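Side-chain contacts in response regulator (Colwellia psychrerythraea, PDB 3EQZ), which belongs to the response regulators and carries a CheY-like receiver domain, the kind of module found in two-component signalling: residues B[86-91]-B[103-108]; B[20-25]-B[113-118]; B[7-12]-B[37-42]; B[25-30]-B[121-126]. All coordinates share one frame; numbering follows the deposited sequence.

Contact 1. Residues B[86-91]-B[103-108]; sequences GVLHSA and INTFTK
L88 on helix 87-97 lies against T105 and T107 of strand 101-107. The axes of residues 87-91 and 103-107 run nearly antiparallel, at 159°, with a closest approach of 9.4 Å. L88 CB points toward the strand, but the touching starts one atom further out. CG sits 3.8 Å from T105 CB, with T105 OG1 close by. The chain then forks. CD1 stays over T105 and comes to 4.0 Å from T105 CB. CD2 goes further along the strand. It lies 3.7 Å from T105 OG1, 3.5 Å from F106 O and 3.9 Å from T107 CG2. One methyl therefore spans three successive residues of the strand. With CG anti to the backbone N (chi1 -169°), L88 reaches out from the helix and runs alongside T105, the two side chains pointing opposite ways. F106 offers this contact mainly its backbone, because its CB points away. Its ring packs on V114 and L115 of helix 112-124, on the other face of the sheet. Just past the strand, K108 NZ forms a salt bridge with D53, a pairing familiar from receiver domains. No hydrogen bond crosses between the two segments. The helix is held here by leucine carbons resting on threonine side chains and strand backbone. The threonine oxygen and the F106 carbonyl are met by a methyl group, so the join rests on apolar packing rather than directed polar bonds.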
loop_
_atom_site.group_PDB
_atom_site.type_symbol
_atom_site.label_atom_id
_atom_site.label_comp_id
_atom_site.label_asym_id
_atom_site.label_seq_id
_atom_site.Cartn_x
_atom_site.Cartn_y
_atom_site.Cartn_z
ATOM N N GLY B 86 3.664 -5.390 -2.836
ATOM C CA GLY B 86 3.089 -4.095 -3.218
ATOM C C GLY B 86 3.816 -3.273 -4.274
ATOM O O GLY B 86 3.338 -2.181 -4.570
ATOM N N VAL B 87 4.943 -3.769 -4.831
ATOM C CA VAL B 87 5.754 -2.979 -5.778
ATOM C C VAL B 87 4.980 -2.645 -7.066
ATOM O O VAL B 87 4.958 -1.510 -7.518
ATOM C CB VAL B 87 7.124 -3.619 -6.117
ATOM C CG1 VAL B 87 7.884 -2.794 -7.144
ATOM C CG2 VAL B 87 8.001 -3.779 -4.880
ATOM N N LEU B 88 4.274 -3.631 -7.621
ATOM C CA LEU B 88 3.529 -3.392 -8.839
ATOM C C LEU B 88 2.352 -2.463 -8.567
ATOM O O LEU B 88 2.062 -1.558 -9.365
ATOM C CB LEU B 88 3.052 -4.732 -9.384
ATOM C CG LEU B 88 2.477 -4.737 -10.801
ATOM C CD1 LEU B 88 3.396 -4.079 -11.893
ATOM C CD2 LEU B 88 2.135 -6.193 -11.150
ATOM N N HIS B 89 1.646 -2.686 -7.446
ATOM C CA HIS B 89 0.550 -1.813 -7.067
ATOM C C HIS B 89 1.023 -0.367 -6.800
ATOM O O HIS B 89 0.331 0.587 -7.110
ATOM C CB HIS B 89 -0.199 -2.396 -5.847
ATOM C CG HIS B 89 -1.218 -1.475 -5.275
ATOM N ND1 HIS B 89 -0.932 -0.592 -4.251
ATOM C CD2 HIS B 89 -2.518 -1.269 -5.602
ATOM C CE1 HIS B 89 -2.013 0.120 -3.967
ATOM N NE2 HIS B 89 -2.988 -0.268 -4.779
ATOM N N SER B 90 2.209 -0.206 -6.217
ATOM C CA SER B 90 2.799 1.127 -6.007
ATOM C C SER B 90 3.039 1.915 -7.312
ATOM O O SER B 90 2.694 3.095 -7.408
ATOM C CB SER B 90 4.107 1.007 -5.230
ATOM O OG SER B 90 3.796 0.563 -3.919
ATOM N N ALA B 91 3.620 1.244 -8.295
ATOM C CA ALA B 91 3.891 1.826 -9.617
ATOM C C ALA B 91 2.590 2.167 -10.283
ATOM O O ALA B 91 2.445 3.247 -10.907
ATOM C CB ALA B 91 4.658 0.809 -10.494
ATOM N N ILE B 103 -3.874 0.510 -18.027
ATOM C CA ILE B 103 -5.022 -0.340 -18.379
ATOM C C ILE B 103 -4.932 -1.762 -17.779
ATOM O O ILE B 103 -5.929 -2.457 -17.711
ATOM C CB ILE B 103 -5.175 -0.436 -19.878
ATOM C CG1 ILE B 103 -3.888 -1.003 -20.492
ATOM C CG2 ILE B 103 -5.595 0.945 -20.476
ATOM C CD1 ILE B 103 -4.118 -1.475 -21.901
ATOM N N ASN B 104 -3.759 -2.140 -17.262
ATOM C CA ASN B 104 -3.622 -3.404 -16.602
ATOM C C ASN B 104 -2.221 -3.523 -16.104
ATOM O O ASN B 104 -1.365 -2.741 -16.531
ATOM C CB ASN B 104 -3.926 -4.549 -17.597
ATOM C CG ASN B 104 -4.395 -5.834 -16.882
ATOM O OD1 ASN B 104 -4.560 -5.851 -15.672
ATOM N ND2 ASN B 104 -4.641 -6.874 -17.642
ATOM N N THR B 105 -2.008 -4.468 -15.171
ATOM C CA THR B 105 -0.707 -4.869 -14.690
ATOM C C THR B 105 -0.596 -6.402 -14.638
ATOM O O THR B 105 -1.602 -7.101 -14.563
ATOM C CB THR B 105 -0.385 -4.304 -13.251
ATOM O OG1 THR B 105 -1.204 -4.952 -12.275
ATOM C CG2 THR B 105 -0.618 -2.770 -13.192
ATOM N N PHE B 106 0.624 -6.905 -14.706
ATOM C CA PHE B 106 0.888 -8.333 -14.690
ATOM C C PHE B 106 2.074 -8.621 -13.833
ATOM O O PHE B 106 3.116 -8.026 -14.026
ATOM C CB PHE B 106 1.223 -8.848 -16.107
ATOM C CG PHE B 106 0.066 -8.772 -17.048
ATOM C CD1 PHE B 106 -0.768 -9.894 -17.255
ATOM C CD2 PHE B 106 -0.232 -7.578 -17.703
ATOM C CE1 PHE B 106 -1.876 -9.830 -18.150
ATOM C CE2 PHE B 106 -1.361 -7.493 -18.582
ATOM C CZ PHE B 106 -2.176 -8.620 -18.798
ATOM N N THR B 107 1.938 -9.603 -12.938
ATOM C CA THR B 107 3.057 -10.037 -12.119
ATOM C C THR B 107 3.932 -10.960 -12.927
ATOM O O THR B 107 3.470 -11.652 -13.852
ATOM C CB THR B 107 2.583 -10.750 -10.838
ATOM O OG1 THR B 107 1.846 -11.918 -11.211
ATOM C CG2 THR B 107 1.608 -9.862 -10.072
ATOM N N LYS B 108 5.217 -10.923 -12.611
ATOM C CA LYS B 108 6.135 -11.869 -13.150
ATOM C C LYS B 108 6.335 -13.003 -12.118
ATOM O O LYS B 108 6.089 -12.802 -10.919
ATOM C CB LYS B 108 7.436 -11.164 -13.440
ATOM C CG LYS B 108 7.591 -10.822 -14.870
ATOM C CD LYS B 108 8.479 -9.652 -15.017
ATOM C CE LYS B 108 9.856 -10.017 -14.694
ATOM N NZ LYS B 108 10.814 -8.969 -15.152
#

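Contact 2. Residues B[20-25]-B[113-118]; sequences KTIVEP and EVLTCF
I22 and T116 meet through branches set by their first torsions. In I22 (chi1 -75°) the methyl CG2 stands anti to the backbone N, and this is the branch that reaches helix 112-124. In T116 (chi1 -62°) the hydroxyl lies beside its own backbone N. From there OG1 hydrogen-bonds to T112 O one turn back. I22 CG2 rests 3.6 Å from T116 OG1, and the two side chains cross at about a right angle. The same methyl touches L115, with CG2 of I22 3.9 Å from L115 CD2 and about as far from L115 CG. L115 comes in at a slant and brings its branched end to the methyl. A single methyl thus touches both a leucine and a hydroxyl oxygen already bonded within its own helix. No hydrogen bond links the two segments. L115 is buried, and V23 nearby packs on L119 and on V6 of strand 6-9. The two helices, 13-23 and 112-124, lie side by side over one face of the parallel sheet. This is the pairing of first and last helix in the alternating beta-alpha fold of CheY-like receiver domains.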
loop_
_atom_site.group_PDB
_atom_site.type_symbol
_atom_site.label_atom_id
_atom_site.label_comp_id
_atom_site.label_asym_id
_atom_site.label_seq_id
_atom_site.Cartn_x
_atom_site.Cartn_y
_atom_site.Cartn_z
ATOM N N LYS B 20 7.345 -10.188 -26.687
ATOM C CA LYS B 20 7.220 -10.014 -28.137
ATOM C C LYS B 20 6.551 -11.205 -28.859
ATOM O O LYS B 20 5.770 -11.019 -29.776
ATOM C CB LYS B 20 8.572 -9.721 -28.803
ATOM C CG LYS B 20 8.360 -9.327 -30.273
ATOM C CD LYS B 20 9.616 -8.729 -30.923
ATOM C CE LYS B 20 9.211 -7.991 -32.168
ATOM N NZ LYS B 20 10.396 -7.553 -32.992
ATOM N N THR B 21 6.880 -12.424 -28.472
ATOM C CA THR B 21 6.254 -13.554 -29.132
ATOM C C THR B 21 4.765 -13.681 -28.776
ATOM O O THR B 21 3.980 -14.168 -29.576
ATOM C CB THR B 21 7.004 -14.877 -28.862
ATOM O OG1 THR B 21 6.947 -15.188 -27.461
ATOM C CG2 THR B 21 8.478 -14.779 -29.307
ATOM N N ILE B 22 4.363 -13.199 -27.607
ATOM C CA ILE B 22 2.968 -13.226 -27.233
ATOM C C ILE B 22 2.173 -12.127 -27.939
ATOM O O ILE B 22 1.037 -12.321 -28.306
ATOM C CB ILE B 22 2.802 -13.107 -25.677
ATOM C CG1 ILE B 22 3.182 -14.418 -25.020
ATOM C CG2 ILE B 22 1.343 -12.776 -25.294
ATOM C CD1 ILE B 22 3.691 -14.246 -23.620
ATOM N N VAL B 23 2.781 -10.960 -28.145
ATOM C CA VAL B 23 2.064 -9.842 -28.742
ATOM C C VAL B 23 1.958 -9.936 -30.264
ATOM O O VAL B 23 0.977 -9.478 -30.873
ATOM C CB VAL B 23 2.754 -8.466 -28.393
ATOM C CG1 VAL B 23 2.133 -7.333 -29.208
ATOM C CG2 VAL B 23 2.720 -8.160 -26.856
ATOM N N GLU B 24 2.991 -10.449 -30.900
ATOM C CA GLU B 24 3.039 -10.261 -32.335
ATOM C C GLU B 24 1.892 -10.958 -33.097
ATOM O O GLU B 24 1.387 -10.423 -34.069
ATOM C CB GLU B 24 4.392 -10.713 -32.885
ATOM C CG GLU B 24 4.664 -10.174 -34.280
ATOM C CD GLU B 24 6.161 -10.237 -34.657
ATOM O OE1 GLU B 24 6.913 -10.962 -33.969
ATOM O OE2 GLU B 24 6.581 -9.553 -35.621
ATOM N N PRO B 25 1.472 -12.165 -32.664
ATOM C CA PRO B 25 0.348 -12.757 -33.420
ATOM C C PRO B 25 -0.915 -11.933 -33.301
ATOM O O PRO B 25 -1.843 -12.094 -34.106
ATOM C CB PRO B 25 0.142 -14.131 -32.731
ATOM C CG PRO B 25 1.526 -14.520 -32.289
ATOM C CD PRO B 25 2.101 -13.149 -31.765
ATOM N N GLU B 113 -1.094 -17.253 -20.683
ATOM C CA GLU B 113 -2.514 -17.435 -21.001
ATOM C C GLU B 113 -3.296 -16.151 -20.715
ATOM O O GLU B 113 -4.047 -15.679 -21.583
ATOM C CB GLU B 113 -3.121 -18.645 -20.225
ATOM C CG GLU B 113 -4.587 -18.965 -20.514
ATOM C CD GLU B 113 -5.174 -20.138 -19.651
ATOM O OE1 GLU B 113 -4.562 -20.568 -18.651
ATOM O OE2 GLU B 113 -6.272 -20.626 -20.000
ATOM N N VAL B 114 -3.164 -15.611 -19.501
ATOM C CA VAL B 114 -3.921 -14.379 -19.151
ATOM C C VAL B 114 -3.528 -13.207 -20.064
ATOM O O VAL B 114 -4.385 -12.450 -20.506
ATOM C CB VAL B 114 -3.735 -13.946 -17.650
ATOM C CG1 VAL B 114 -4.303 -12.560 -17.396
ATOM C CG2 VAL B 114 -4.386 -14.929 -16.718
ATOM N N LEU B 115 -2.238 -13.070 -20.370
ATOM C CA LEU B 115 -1.782 -11.954 -21.202
ATOM C C LEU B 115 -2.335 -12.079 -22.646
ATOM O O LEU B 115 -2.766 -11.125 -23.259
ATOM C CB LEU B 115 -0.240 -11.888 -21.208
ATOM C CG LEU B 115 0.316 -10.741 -22.071
ATOM C CD1 LEU B 115 -0.223 -9.354 -21.728
ATOM C CD2 LEU B 115 1.860 -10.694 -22.007
ATOM N N THR B 116 -2.313 -13.278 -23.173
ATOM C CA THR B 116 -2.834 -13.536 -24.538
ATOM C C THR B 116 -4.328 -13.223 -24.606
ATOM O O THR B 116 -4.816 -12.526 -25.515
ATOM C CB THR B 116 -2.596 -15.010 -24.913
ATOM O OG1 THR B 116 -1.187 -15.247 -24.921
ATOM C CG2 THR B 116 -3.163 -15.298 -26.329
ATOM N N CYS B 117 -5.032 -13.706 -23.587
ATOM C CA CYS B 117 -6.451 -13.444 -23.448
ATOM C C CYS B 117 -6.774 -11.916 -23.339
ATOM O O CYS B 117 -7.611 -11.366 -24.095
ATOM C CB CYS B 117 -6.959 -14.225 -22.241
ATOM S SG CYS B 117 -8.735 -14.163 -22.088
ATOM N N PHE B 118 -6.051 -11.207 -22.465
ATOM C CA PHE B 118 -6.215 -9.759 -22.362
ATOM C C PHE B 118 -5.926 -8.983 -23.670
ATOM O O PHE B 118 -6.693 -8.106 -24.087
ATOM C CB PHE B 118 -5.373 -9.184 -21.210
ATOM C CG PHE B 118 -5.490 -7.685 -21.097
ATOM C CD1 PHE B 118 -6.690 -7.094 -20.709
ATOM C CD2 PHE B 118 -4.420 -6.866 -21.413
ATOM C CE1 PHE B 118 -6.816 -5.697 -20.643
ATOM C CE2 PHE B 118 -4.533 -5.488 -21.344
ATOM C CZ PHE B 118 -5.722 -4.899 -20.937
#

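Contact 3. Residues B[7-12]-B[37-42]; sequences FIVDDD and RAFLTL
F7 and V9, on the first strand of the receiver fold, pack against F39 and L42 at the short helix 36-39 and the turn after it. F7 and V9 are two residues apart on strand 6-9, so both reach the same face of the sheet. V9 CG2 sits over the face of the F39 ring. It lies 3.7 Å from the ring centroid and only 8° off the normal, a well-centred CH-pi contact. The F39 ring stands out from its helix with CG anti to the backbone N (chi1 164°), and this lays the ring across the valine methyl. F39 CE1 reaches F7, two residues before V9, at 3.7 Å from F7 CB. The two phenylalanine side chains cross at about a right angle. Further out, F7 CE1 meets L42 CD1 at 3.6 Å. L42 closes a type I turn that starts at F39, so the turn brings both residues onto F7. Just beyond the strand, D10 OD1 accepts from D12 N at 3.0 Å, an Asx turn that leads into helix 13-23. The packing between F7, V9, F39 and L42 is apolar and largely buried. F39 also touches V64 of helix 60-70. F7 and L42 both touch F33 of the neighbouring strand 30-33. I8 points away, and on the other face of the sheet it packs on C16 and L19 of helix 13-23.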
loop_
_atom_site.group_PDB
_atom_site.type_symbol
_atom_site.label_atom_id
_atom_site.label_comp_id
_atom_site.label_asym_id
_atom_site.label_seq_id
_atom_site.Cartn_x
_atom_site.Cartn_y
_atom_site.Cartn_z
ATOM N N PHE B 7 4.577 -0.989 -27.944
ATOM C CA PHE B 7 6.003 -0.815 -27.624
ATOM C C PHE B 7 6.286 -1.598 -26.382
ATOM O O PHE B 7 5.640 -1.353 -25.341
ATOM C CB PHE B 7 6.319 0.660 -27.380
ATOM C CG PHE B 7 6.108 1.515 -28.610
ATOM C CD1 PHE B 7 7.116 1.647 -29.571
ATOM C CD2 PHE B 7 4.904 2.168 -28.831
ATOM C CE1 PHE B 7 6.926 2.425 -30.750
ATOM C CE2 PHE B 7 4.705 2.962 -30.014
ATOM C CZ PHE B 7 5.716 3.075 -30.972
ATOM N N ILE B 8 7.218 -2.531 -26.484
ATOM C CA ILE B 8 7.661 -3.318 -25.358
ATOM C C ILE B 8 8.971 -2.728 -24.827
ATOM O O ILE B 8 9.961 -2.644 -25.569
ATOM C CB ILE B 8 7.939 -4.794 -25.747
ATOM C CG1 ILE B 8 6.654 -5.442 -26.236
ATOM C CG2 ILE B 8 8.544 -5.588 -24.528
ATOM C CD1 ILE B 8 6.841 -6.749 -27.008
ATOM N N VAL B 9 8.962 -2.323 -23.554
ATOM C CA VAL B 9 10.131 -1.699 -22.933
ATOM C C VAL B 9 10.628 -2.571 -21.751
ATOM O O VAL B 9 9.989 -2.677 -20.692
ATOM C CB VAL B 9 9.815 -0.260 -22.513
ATOM C CG1 VAL B 9 11.079 0.493 -22.109
ATOM C CG2 VAL B 9 9.027 0.450 -23.642
ATOM N N ASP B 10 11.777 -3.208 -21.947
ATOM C CA ASP B 10 12.257 -4.200 -20.989
ATOM C C ASP B 10 13.683 -4.440 -21.371
ATOM O O ASP B 10 13.957 -4.846 -22.512
ATOM C CB ASP B 10 11.467 -5.494 -21.182
ATOM C CG ASP B 10 11.799 -6.574 -20.138
ATOM O OD1 ASP B 10 12.758 -6.410 -19.322
ATOM O OD2 ASP B 10 11.052 -7.589 -20.127
ATOM N N ASP B 11 14.613 -4.206 -20.451
ATOM C CA ASP B 11 16.028 -4.400 -20.818
ATOM C C ASP B 11 16.508 -5.869 -20.662
ATOM O O ASP B 11 17.660 -6.189 -20.918
ATOM C CB ASP B 11 16.931 -3.415 -20.080
ATOM C CG ASP B 11 16.885 -3.601 -18.587
ATOM O OD1 ASP B 11 16.130 -4.461 -18.093
ATOM O OD2 ASP B 11 17.620 -2.897 -17.900
ATOM N N ASP B 12 15.612 -6.760 -20.257
ATOM C CA ASP B 12 15.978 -8.156 -20.139
ATOM C C ASP B 12 15.603 -8.864 -21.445
ATOM O O ASP B 12 14.449 -8.920 -21.849
ATOM C CB ASP B 12 15.301 -8.795 -18.927
ATOM C CG ASP B 12 15.718 -10.254 -18.719
ATOM O OD1 ASP B 12 15.169 -11.157 -19.385
ATOM O OD2 ASP B 12 16.593 -10.507 -17.872
ATOM N N ARG B 37 16.026 4.598 -22.571
ATOM C CA ARG B 37 16.225 5.981 -23.003
ATOM C C ARG B 37 16.013 6.197 -24.477
ATOM O O ARG B 37 15.694 7.271 -24.912
ATOM C CB ARG B 37 17.608 6.469 -22.659
ATOM C CG ARG B 37 17.750 7.855 -23.203
ATOM C CD ARG B 37 19.019 8.488 -22.779
ATOM N NE ARG B 37 19.006 9.852 -23.279
ATOM C CZ ARG B 37 17.945 10.436 -23.829
ATOM N NH1 ARG B 37 16.781 9.771 -23.934
ATOM N NH2 ARG B 37 18.053 11.691 -24.267
ATOM N N ALA B 38 16.203 5.158 -25.268
ATOM C CA ALA B 38 15.943 5.296 -26.683
ATOM C C ALA B 38 14.441 5.360 -26.883
ATOM O O ALA B 38 13.916 6.111 -27.733
ATOM C CB ALA B 38 16.541 4.087 -27.456
ATOM N N PHE B 39 13.729 4.552 -26.102
ATOM C CA PHE B 39 12.277 4.572 -26.194
ATOM C C PHE B 39 11.753 5.957 -25.860
ATOM O O PHE B 39 10.785 6.424 -26.452
ATOM C CB PHE B 39 11.658 3.539 -25.262
ATOM C CG PHE B 39 10.184 3.760 -25.027
ATOM C CD1 PHE B 39 9.250 3.386 -25.988
ATOM C CD2 PHE B 39 9.739 4.294 -23.837
ATOM C CE1 PHE B 39 7.886 3.572 -25.779
ATOM C CE2 PHE B 39 8.402 4.487 -23.608
ATOM C CZ PHE B 39 7.469 4.117 -24.585
ATOM N N LEU B 40 12.416 6.630 -24.939
ATOM C CA LEU B 40 11.926 7.934 -24.458
ATOM C C LEU B 40 12.070 9.078 -25.462
ATOM O O LEU B 40 11.604 10.183 -25.219
ATOM C CB LEU B 40 12.591 8.298 -23.132
ATOM C CG LEU B 40 12.140 7.458 -21.926
ATOM C CD1 LEU B 40 12.769 7.918 -20.632
ATOM C CD2 LEU B 40 10.603 7.480 -21.832
ATOM N N THR B 41 12.694 8.825 -26.601
ATOM C CA THR B 41 12.829 9.879 -27.609
ATOM C C THR B 41 11.567 9.903 -28.447
ATOM O O THR B 41 11.291 10.889 -29.150
ATOM C CB THR B 41 14.061 9.637 -28.548
ATOM O OG1 THR B 41 13.899 8.401 -29.262
ATOM C CG2 THR B 41 15.376 9.578 -27.739
ATOM N N LEU B 42 10.784 8.822 -28.360
ATOM C CA LEU B 42 9.574 8.686 -29.190
ATOM C C LEU B 42 8.433 9.527 -28.665
ATOM O O LEU B 42 8.316 9.742 -27.465
ATOM C CB LEU B 42 9.104 7.233 -29.243
ATOM C CG LEU B 42 10.043 6.228 -29.889
ATOM C CD1 LEU B 42 9.433 4.864 -29.857
ATOM C CD2 LEU B 42 10.307 6.695 -31.309
#

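Contact 4. Residues B[25-30]-B[121-126]; sequences PIFGNV and SLSNRQ
F27 points the far end of its ring at the last turn of helix 112-124 and overlaps the backbone of S123. Its CZ lies 3.7 Å from S123 CA and 3.8 Å from S123 CB. Near the ring plane, the edge of F27 comes up to the carbonyl carbon of L122, with CZ 4.3 Å from L122 C. CZ is equally distant from L122 CG. The ring meets the helix through CZ, its outermost atom. Its first torsion (chi1 -72°) holds CG anti to the carbonyl carbon, and the ring extends from there to the helix. I26 adds a second touch beside it. Its CG2 methyl, anti to the backbone N, lies 3.9 Å from S123 CB. S123 CB thus meets both the I26 methyl and F27 CZ. The S123 hydroxyl is used elsewhere, in a hydrogen bond with the backbone N of S2. The helix end has its own side-chain bond. Q126 folds back so that NE2 donates to L122 O at 2.7 Å, nearly straight at 167°. The acceptor lies in the Q126 amide plane, whereas the nitrogen stands above the L122 carbonyl plane. The other amide atom, Q126 OE1, bonds to N4 ND2, which ties this tail to the start of the chain. F27 also packs on V6 of strand 6-9, and I26 on L119 and T120. Here the loop between helix 13-23 and strand 30-33 covers the C-terminal end of the last helix, at the N-terminal edge of the sheet strands in an alternating beta-alpha receiver fold.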
loop_
_atom_site.group_PDB
_atom_site.type_symbol
_atom_site.label_atom_id
_atom_site.label_comp_id
_atom_site.label_asym_id
_atom_site.label_seq_id
_atom_site.Cartn_x
_atom_site.Cartn_y
_atom_site.Cartn_z
ATOM N N PRO B 25 1.472 -12.165 -32.664
ATOM C CA PRO B 25 0.348 -12.757 -33.420
ATOM C C PRO B 25 -0.915 -11.933 -33.301
ATOM O O PRO B 25 -1.843 -12.094 -34.106
ATOM C CB PRO B 25 0.142 -14.131 -32.731
ATOM C CG PRO B 25 1.526 -14.520 -32.289
ATOM C CD PRO B 25 2.101 -13.149 -31.765
ATOM N N ILE B 26 -0.979 -11.051 -32.310
ATOM C CA ILE B 26 -2.206 -10.316 -32.067
ATOM C C ILE B 26 -2.091 -8.886 -32.585
ATOM O O ILE B 26 -3.008 -8.390 -33.218
ATOM C CB ILE B 26 -2.588 -10.311 -30.532
ATOM C CG1 ILE B 26 -2.689 -11.765 -30.030
ATOM C CG2 ILE B 26 -3.870 -9.515 -30.323
ATOM C CD1 ILE B 26 -2.659 -12.005 -28.523
ATOM N N PHE B 27 -0.980 -8.207 -32.278
ATOM C CA PHE B 27 -0.761 -6.854 -32.779
ATOM C C PHE B 27 0.521 -6.911 -33.584
ATOM O O PHE B 27 1.610 -6.881 -33.014
ATOM C CB PHE B 27 -0.542 -5.835 -31.626
ATOM C CG PHE B 27 -1.775 -5.513 -30.825
ATOM C CD1 PHE B 27 -2.526 -4.384 -31.105
ATOM C CD2 PHE B 27 -2.177 -6.346 -29.779
ATOM C CE1 PHE B 27 -3.683 -4.078 -30.364
ATOM C CE2 PHE B 27 -3.335 -6.037 -29.020
ATOM C CZ PHE B 27 -4.094 -4.905 -29.315
ATOM N N GLY B 28 0.423 -6.970 -34.901
ATOM C CA GLY B 28 1.603 -7.224 -35.699
ATOM C C GLY B 28 2.620 -6.110 -35.642
ATOM O O GLY B 28 3.795 -6.371 -35.806
ATOM N N ASN B 29 2.173 -4.873 -35.411
ATOM C CA ASN B 29 3.059 -3.695 -35.362
ATOM C C ASN B 29 3.691 -3.503 -33.985
ATOM O O ASN B 29 3.410 -2.531 -33.286
ATOM C CB ASN B 29 2.285 -2.412 -35.741
ATOM C CG ASN B 29 1.726 -2.473 -37.160
ATOM O OD1 ASN B 29 2.381 -3.026 -38.082
ATOM N ND2 ASN B 29 0.509 -1.935 -37.354
ATOM N N VAL B 30 4.536 -4.430 -33.592
ATOM C CA VAL B 30 5.060 -4.418 -32.256
ATOM C C VAL B 30 6.561 -4.213 -32.365
ATOM O O VAL B 30 7.232 -4.780 -33.243
ATOM C CB VAL B 30 4.717 -5.725 -31.528
ATOM C CG1 VAL B 30 5.285 -6.939 -32.273
ATOM C CG2 VAL B 30 5.237 -5.719 -30.099
ATOM N N SER B 121 -8.782 -9.486 -26.102
ATOM C CA SER B 121 -9.951 -8.601 -25.915
ATOM C C SER B 121 -9.613 -7.130 -26.249
ATOM O O SER B 121 -10.462 -6.377 -26.766
ATOM C CB SER B 121 -10.531 -8.692 -24.501
ATOM O OG SER B 121 -9.607 -8.159 -23.561
ATOM N N LEU B 122 -8.375 -6.727 -25.962
ATOM C CA LEU B 122 -7.958 -5.343 -26.181
ATOM C C LEU B 122 -8.054 -5.018 -27.673
ATOM O O LEU B 122 -8.583 -3.962 -28.078
ATOM C CB LEU B 122 -6.545 -5.098 -25.611
ATOM C CG LEU B 122 -6.015 -3.659 -25.674
ATOM C CD1 LEU B 122 -6.960 -2.707 -24.973
ATOM C CD2 LEU B 122 -4.561 -3.520 -25.099
ATOM N N SER B 123 -7.579 -5.962 -28.480
ATOM C CA SER B 123 -7.633 -5.876 -29.929
ATOM C C SER B 123 -9.076 -5.801 -30.438
ATOM O O SER B 123 -9.404 -4.976 -31.257
ATOM C CB SER B 123 -7.007 -7.124 -30.500
ATOM O OG SER B 123 -6.848 -7.031 -31.886
ATOM N N ASN B 124 -9.920 -6.695 -29.948
ATOM C CA ASN B 124 -11.311 -6.746 -30.354
ATOM C C ASN B 124 -12.112 -5.490 -29.967
ATOM O O ASN B 124 -13.120 -5.181 -30.594
ATOM C CB ASN B 124 -11.979 -7.987 -29.746
ATOM C CG ASN B 124 -11.414 -9.275 -30.305
ATOM O OD1 ASN B 124 -10.779 -9.273 -31.352
ATOM N ND2 ASN B 124 -11.636 -10.382 -29.605
ATOM N N ARG B 125 -11.702 -4.778 -28.923
ATOM C CA ARG B 125 -12.408 -3.542 -28.616
ATOM C C ARG B 125 -11.782 -2.259 -29.208
ATOM O O ARG B 125 -12.094 -1.134 -28.767
ATOM C CB ARG B 125 -12.750 -3.411 -27.124
ATOM C CG ARG B 125 -11.623 -3.019 -26.199
ATOM C CD ARG B 125 -11.972 -3.539 -24.804
ATOM N NE ARG B 125 -11.197 -2.921 -23.732
ATOM C CZ ARG B 125 -10.510 -1.776 -23.821
ATOM N NH1 ARG B 125 -10.498 -1.075 -24.952
ATOM N NH2 ARG B 125 -9.827 -1.324 -22.761
ATOM N N GLN B 126 -10.956 -2.438 -30.238
ATOM C CA GLN B 126 -10.345 -1.320 -30.970
ATOM C C GLN B 126 -11.280 -0.812 -32.090
ATOM O O GLN B 126 -11.799 -1.611 -32.884
ATOM C CB GLN B 126 -8.972 -1.712 -31.557
ATOM C CG GLN B 126 -7.860 -1.933 -30.509
ATOM C CD GLN B 126 -7.860 -0.858 -29.419
ATOM O OE1 GLN B 126 -7.620 0.327 -29.696
ATOM N NE2 GLN B 126 -8.165 -1.262 -28.179
#

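In the fold
All four contacts surround one parallel five-stranded sheet. Contacts 1 and 3 lie on strands 101-107 and 6-9, on opposite sides of the chain's centre, about 18 Å between centres. Contacts 2 and 4 are neighbours, about 9 Å between centres. They share P25 and helix 112-124. Along the chain, contact 3 closes before contact 1 opens, and contact 1 falls wholly between the two segments of contact 2 and of contact 4. N104 of contact 1 packs on F118 of contact 2, and I8 of contact 3 reaches K20 of contact 2 and V30 of contact 4. Early and late parts of the chain are thereby joined into one compact receiver domain.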